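Local coordinates for uncharacterized protein (Escherichia coli O157:H7, PDB 4ZV9) that is of unknown function but belongs to the dienelactone hydrolase family of alpha/beta hydrolases and so is probably a hydrolase, at residues Glu50-Val61 / Phe210-Tyr218. Sequence-based numbering, arbitrary orientation.
Sequences ENRGLNPYIEDV and FHNDSTPRY
The carboxamide of Asn212 lies over one face of the Tyr57 ring, their planes only 12° apart, and in this alpha/beta-hydrolase fold the stack joins the first turn of helix 56-67, which follows the loop after strand 42-48, to the loop between strand 198-203 and helix 220-237. The amide sits off-centre, with Asn212 CG 3.5 Å above the ring plane near its rim, while Asn212 CA makes a CH-pi contact over the same face. Tyrosine suits the first turn of the helix because it offers a broad face and a polar end together. Tyr57 CG stands anti to its own backbone N (chi1 157°), which carries the ring across to the second loop, and Tyr57 OH lies 2.7 Å from His211 ND1 in a hydrogen bond, at the edge of the imidazole and in its plane. The two rings themselves meet only rim to rim. Val61 CG2, one turn further along the helix, touches the same imidazole edge at His211 CE1. The second ring nitrogen, His211 NE2, is hydrogen-bonded to Asn2 OD1.

Asparagine serves its place by spending both ends of its amide. Asn212 OD1 closes an Asx turn by accepting from Ser214 N, and takes Ser214 OG from the same face of its plane, which fixes the rotation of the stacked group. Asn212 ND2 makes a weak, bent bond of 2.9 Å to Glu50 OE1 (N-H...O angle 123°). That carboxylate also faces the Arg52 guanidinium, a purely electrostatic pairing since the oxygen is well out of its plane; Arg52 NE has its own salt bridge to Asp88. A water bridges the segments: it accepts from Asn212 ND2 at 3.0 Å and, weakly, from Asn55 ND2, and donates to Ser214 OG at 2.8 Å.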
loop_
_atom_site.group_PDB
_atom_site.type_symbol
_atom_site.label_atom_id
_atom_site.label_comp_id
_atom_site.label_asym_id
_atom_site.label_seq_id
_atom_site.Cartn_x
_atom_site.Cartn_y
_atom_site.Cartn_z
ATOM N N GLU A 50 -0.147 6.074 5.301
ATOM C CA GLU A 50 0.327 5.867 6.661
ATOM C C GLU A 50 -0.776 6.260 7.671
ATOM O O GLU A 50 -1.979 6.137 7.373
ATOM C CB GLU A 50 1.661 6.642 6.847
ATOM C CG GLU A 50 2.762 6.211 5.869
ATOM C CD GLU A 50 4.032 7.071 5.928
ATOM O OE1 GLU A 50 3.919 8.300 5.846
ATOM O OE2 GLU A 50 5.155 6.523 5.990
ATOM N N ASN A 51 -0.392 6.770 8.835
ATOM C CA ASN A 51 -1.357 7.145 9.873
ATOM C C ASN A 51 -1.834 8.595 9.834
ATOM O O ASN A 51 -2.327 9.121 10.843
ATOM C CB ASN A 51 -0.772 6.856 11.259
ATOM C CG ASN A 51 0.494 7.644 11.550
ATOM O OD1 ASN A 51 1.098 8.230 10.667
ATOM N ND2 ASN A 51 0.921 7.618 12.801
ATOM N N ARG A 52 -1.711 9.253 8.691
ATOM C CA ARG A 52 -2.102 10.648 8.593
ATOM C C ARG A 52 -2.782 11.021 7.276
ATOM O O ARG A 52 -2.664 12.154 6.818
ATOM C CB ARG A 52 -0.884 11.528 8.858
ATOM C CG ARG A 52 0.362 11.164 8.061
ATOM C CD ARG A 52 1.541 11.294 8.973
ATOM N NE ARG A 52 2.848 11.294 8.317
ATOM C CZ ARG A 52 3.737 10.316 8.371
ATOM N NH1 ARG A 52 3.452 9.187 9.019
ATOM N NH2 ARG A 52 4.912 10.468 7.764
ATOM N N GLY A 53 -3.497 10.063 6.689
ATOM C CA GLY A 53 -4.270 10.294 5.476
ATOM C C GLY A 53 -3.467 10.373 4.185
ATOM O O GLY A 53 -2.269 10.073 4.148
ATOM N N LEU A 54 -4.144 10.814 3.135
ATOM C CA LEU A 54 -3.599 10.846 1.803
ATOM C C LEU A 54 -2.818 12.129 1.581
ATOM O O LEU A 54 -3.383 13.124 1.133
ATOM C CB LEU A 54 -4.743 10.723 0.794
ATOM C CG LEU A 54 -4.323 10.663 -0.683
ATOM C CD1 LEU A 54 -3.398 9.496 -0.944
ATOM C CD2 LEU A 54 -5.559 10.571 -1.564
ATOM N N ASN A 55 -1.541 12.111 1.943
ATOM C CA ASN A 55 -0.707 13.299 1.868
ATOM C C ASN A 55 0.106 13.302 0.563
ATOM O O ASN A 55 0.048 12.338 -0.193
ATOM C CB ASN A 55 0.145 13.458 3.154
ATOM C CG ASN A 55 1.241 12.406 3.310
ATOM O OD1 ASN A 55 1.460 11.556 2.459
ATOM N ND2 ASN A 55 1.934 12.472 4.442
ATOM N N PRO A 56 0.838 14.383 0.279
ATOM C CA PRO A 56 1.553 14.414 -1.005
ATOM C C PRO A 56 2.568 13.284 -1.264
ATOM O O PRO A 56 2.803 12.943 -2.427
ATOM C CB PRO A 56 2.223 15.783 -0.996
ATOM C CG PRO A 56 1.295 16.625 -0.171
ATOM C CD PRO A 56 0.846 15.698 0.940
ATOM N N TYR A 57 3.184 12.747 -0.216
ATOM C CA TYR A 57 4.125 11.634 -0.368
ATOM C C TYR A 57 3.440 10.415 -0.940
ATOM O O TYR A 57 3.907 9.843 -1.921
ATOM C CB TYR A 57 4.775 11.294 0.974
ATOM C CG TYR A 57 5.320 9.877 1.099
ATOM C CD1 TYR A 57 6.390 9.438 0.317
ATOM C CD2 TYR A 57 4.791 9.000 2.043
ATOM C CE1 TYR A 57 6.911 8.151 0.466
ATOM C CE2 TYR A 57 5.294 7.727 2.198
ATOM C CZ TYR A 57 6.357 7.299 1.413
ATOM O OH TYR A 57 6.847 6.007 1.584
ATOM N N ILE A 58 2.289 10.053 -0.386
ATOM C CA ILE A 58 1.552 8.895 -0.890
ATOM C C ILE A 58 1.038 9.122 -2.315
ATOM O O ILE A 58 1.034 8.203 -3.141
ATOM C CB ILE A 58 0.394 8.512 0.049
ATOM C CG1 ILE A 58 0.954 8.117 1.414
ATOM C CG2 ILE A 58 -0.432 7.381 -0.560
ATOM C CD1 ILE A 58 1.828 6.858 1.400
ATOM N N GLU A 59 0.584 10.333 -2.609
ATOM C CA GLU A 59 0.153 10.647 -3.973
ATOM C C GLU A 59 1.322 10.471 -4.946
ATOM O O GLU A 59 1.159 9.946 -6.057
ATOM C CB GLU A 59 -0.451 12.058 -4.054
ATOM C CG GLU A 59 -1.788 12.150 -3.334
ATOM C CD GLU A 59 -2.460 13.518 -3.480
ATOM O OE1 GLU A 59 -1.737 14.502 -3.662
ATOM O OE2 GLU A 59 -3.699 13.591 -3.382
ATOM N N ASP A 60 2.513 10.898 -4.532
ATOM C CA ASP A 60 3.698 10.704 -5.368
ATOM C C ASP A 60 3.956 9.199 -5.570
ATOM O O ASP A 60 4.272 8.768 -6.671
ATOM C CB ASP A 60 4.919 11.362 -4.750
ATOM C CG ASP A 60 6.070 11.459 -5.728
ATOM O OD1 ASP A 60 5.897 12.082 -6.803
ATOM O OD2 ASP A 60 7.155 10.973 -5.410
ATOM N N VAL A 61 3.822 8.404 -4.509
ATOM C CA VAL A 61 4.052 6.966 -4.631
ATOM C C VAL A 61 3.090 6.366 -5.661
ATOM O O VAL A 61 3.486 5.521 -6.463
ATOM C CB VAL A 61 3.959 6.253 -3.272
ATOM C CG1 VAL A 61 3.984 4.739 -3.448
ATOM C CG2 VAL A 61 5.107 6.702 -2.387
ATOM N N PHE A 210 11.598 4.831 6.430
ATOM C CA PHE A 210 12.797 5.116 5.607
ATOM C C PHE A 210 12.509 5.395 4.136
ATOM O O PHE A 210 13.332 6.002 3.462
ATOM C CB PHE A 210 13.908 4.045 5.746
ATOM C CG PHE A 210 13.553 2.700 5.181
ATOM C CD1 PHE A 210 13.594 2.464 3.809
ATOM C CD2 PHE A 210 13.223 1.650 6.019
ATOM C CE1 PHE A 210 13.275 1.217 3.288
ATOM C CE2 PHE A 210 12.920 0.396 5.503
ATOM C CZ PHE A 210 12.942 0.182 4.133
ATOM N N HIS A 211 11.360 4.954 3.642
ATOM C CA HIS A 211 10.971 5.242 2.265
ATOM C C HIS A 211 10.316 6.625 2.133
ATOM O O HIS A 211 10.214 7.154 1.018
ATOM C CB HIS A 211 9.999 4.182 1.767
ATOM C CG HIS A 211 9.677 4.300 0.312
ATOM N ND1 HIS A 211 8.548 4.942 -0.149
ATOM C CD2 HIS A 211 10.349 3.877 -0.787
ATOM C CE1 HIS A 211 8.535 4.906 -1.469
ATOM N NE2 HIS A 211 9.615 4.264 -1.880
ATOM N N ASN A 212 9.882 7.212 3.247
ATOM C CA ASN A 212 9.196 8.503 3.201
ATOM C C ASN A 212 10.197 9.651 3.101
ATOM O O ASN A 212 10.733 10.128 4.096
ATOM C CB ASN A 212 8.261 8.686 4.394
ATOM C CG ASN A 212 7.351 9.913 4.246
ATOM O OD1 ASN A 212 7.655 10.847 3.491
ATOM N ND2 ASN A 212 6.205 9.903 4.963
ATOM N N ASP A 213 10.369 10.133 1.877
ATOM C CA ASP A 213 11.303 11.207 1.576
ATOM C C ASP A 213 10.872 12.597 2.083
ATOM O O ASP A 213 11.638 13.548 1.966
ATOM C CB ASP A 213 11.598 11.218 0.076
ATOM C CG ASP A 213 10.341 11.188 -0.750
ATOM O OD1 ASP A 213 9.701 12.250 -0.858
ATOM O OD2 ASP A 213 9.981 10.095 -1.249
ATOM N N SER A 214 9.690 12.709 2.688
ATOM C CA SER A 214 9.264 13.979 3.285
ATOM C C SER A 214 9.586 14.043 4.791
ATOM O O SER A 214 9.262 15.041 5.451
ATOM C CB SER A 214 7.769 14.203 3.065
ATOM O OG SER A 214 6.969 13.304 3.847
ATOM N N THR A 215 10.256 13.027 5.326
ATOM C CA THR A 215 10.580 12.988 6.770
ATOM C C THR A 215 12.076 12.794 6.998
ATOM O O THR A 215 12.783 12.307 6.119
ATOM C CB THR A 215 9.892 11.818 7.498
ATOM O OG1 THR A 215 10.527 10.579 7.128
ATOM C CG2 THR A 215 8.418 11.747 7.156
ATOM N N PRO A 216 12.562 13.151 8.200
ATOM C CA PRO A 216 13.981 12.954 8.523
ATOM C C PRO A 216 14.431 11.479 8.614
ATOM O O PRO A 216 15.627 11.214 8.663
ATOM C CB PRO A 216 14.142 13.646 9.890
ATOM C CG PRO A 216 12.950 14.516 10.055
ATOM C CD PRO A 216 11.843 13.883 9.260
ATOM N N ARG A 217 13.482 10.547 8.685
ATOM C CA ARG A 217 13.801 9.121 8.743
ATOM C C ARG A 217 14.125 8.560 7.346
ATOM O O ARG A 217 14.526 7.404 7.204
ATOM C CB ARG A 217 12.643 8.347 9.409
ATOM C CG ARG A 217 12.293 8.827 10.832
ATOM C CD ARG A 217 10.886 8.538 11.345
ATOM N NE ARG A 217 9.824 9.280 10.664
ATOM C CZ ARG A 217 9.519 10.553 10.896
ATOM N NH1 ARG A 217 8.525 11.119 10.242
ATOM N NH2 ARG A 217 10.215 11.269 11.766
ATOM N N TYR A 218 13.956 9.382 6.312
ATOM C CA TYR A 218 14.243 8.969 4.951
ATOM C C TYR A 218 15.681 8.478 4.807
ATOM O O TYR A 218 16.600 9.099 5.325
ATOM C CB TYR A 218 14.056 10.152 4.016
ATOM C CG TYR A 218 14.421 9.867 2.579
ATOM C CD1 TYR A 218 13.795 8.840 1.870
ATOM C CD2 TYR A 218 15.368 10.656 1.910
ATOM C CE1 TYR A 218 14.111 8.593 0.542
ATOM C CE2 TYR A 218 15.689 10.416 0.586
ATOM C CZ TYR A 218 15.070 9.380 -0.087
ATOM O OH TYR A 218 15.384 9.158 -1.402
HETATM O O HOH W 1 4.917 12.495 5.537
#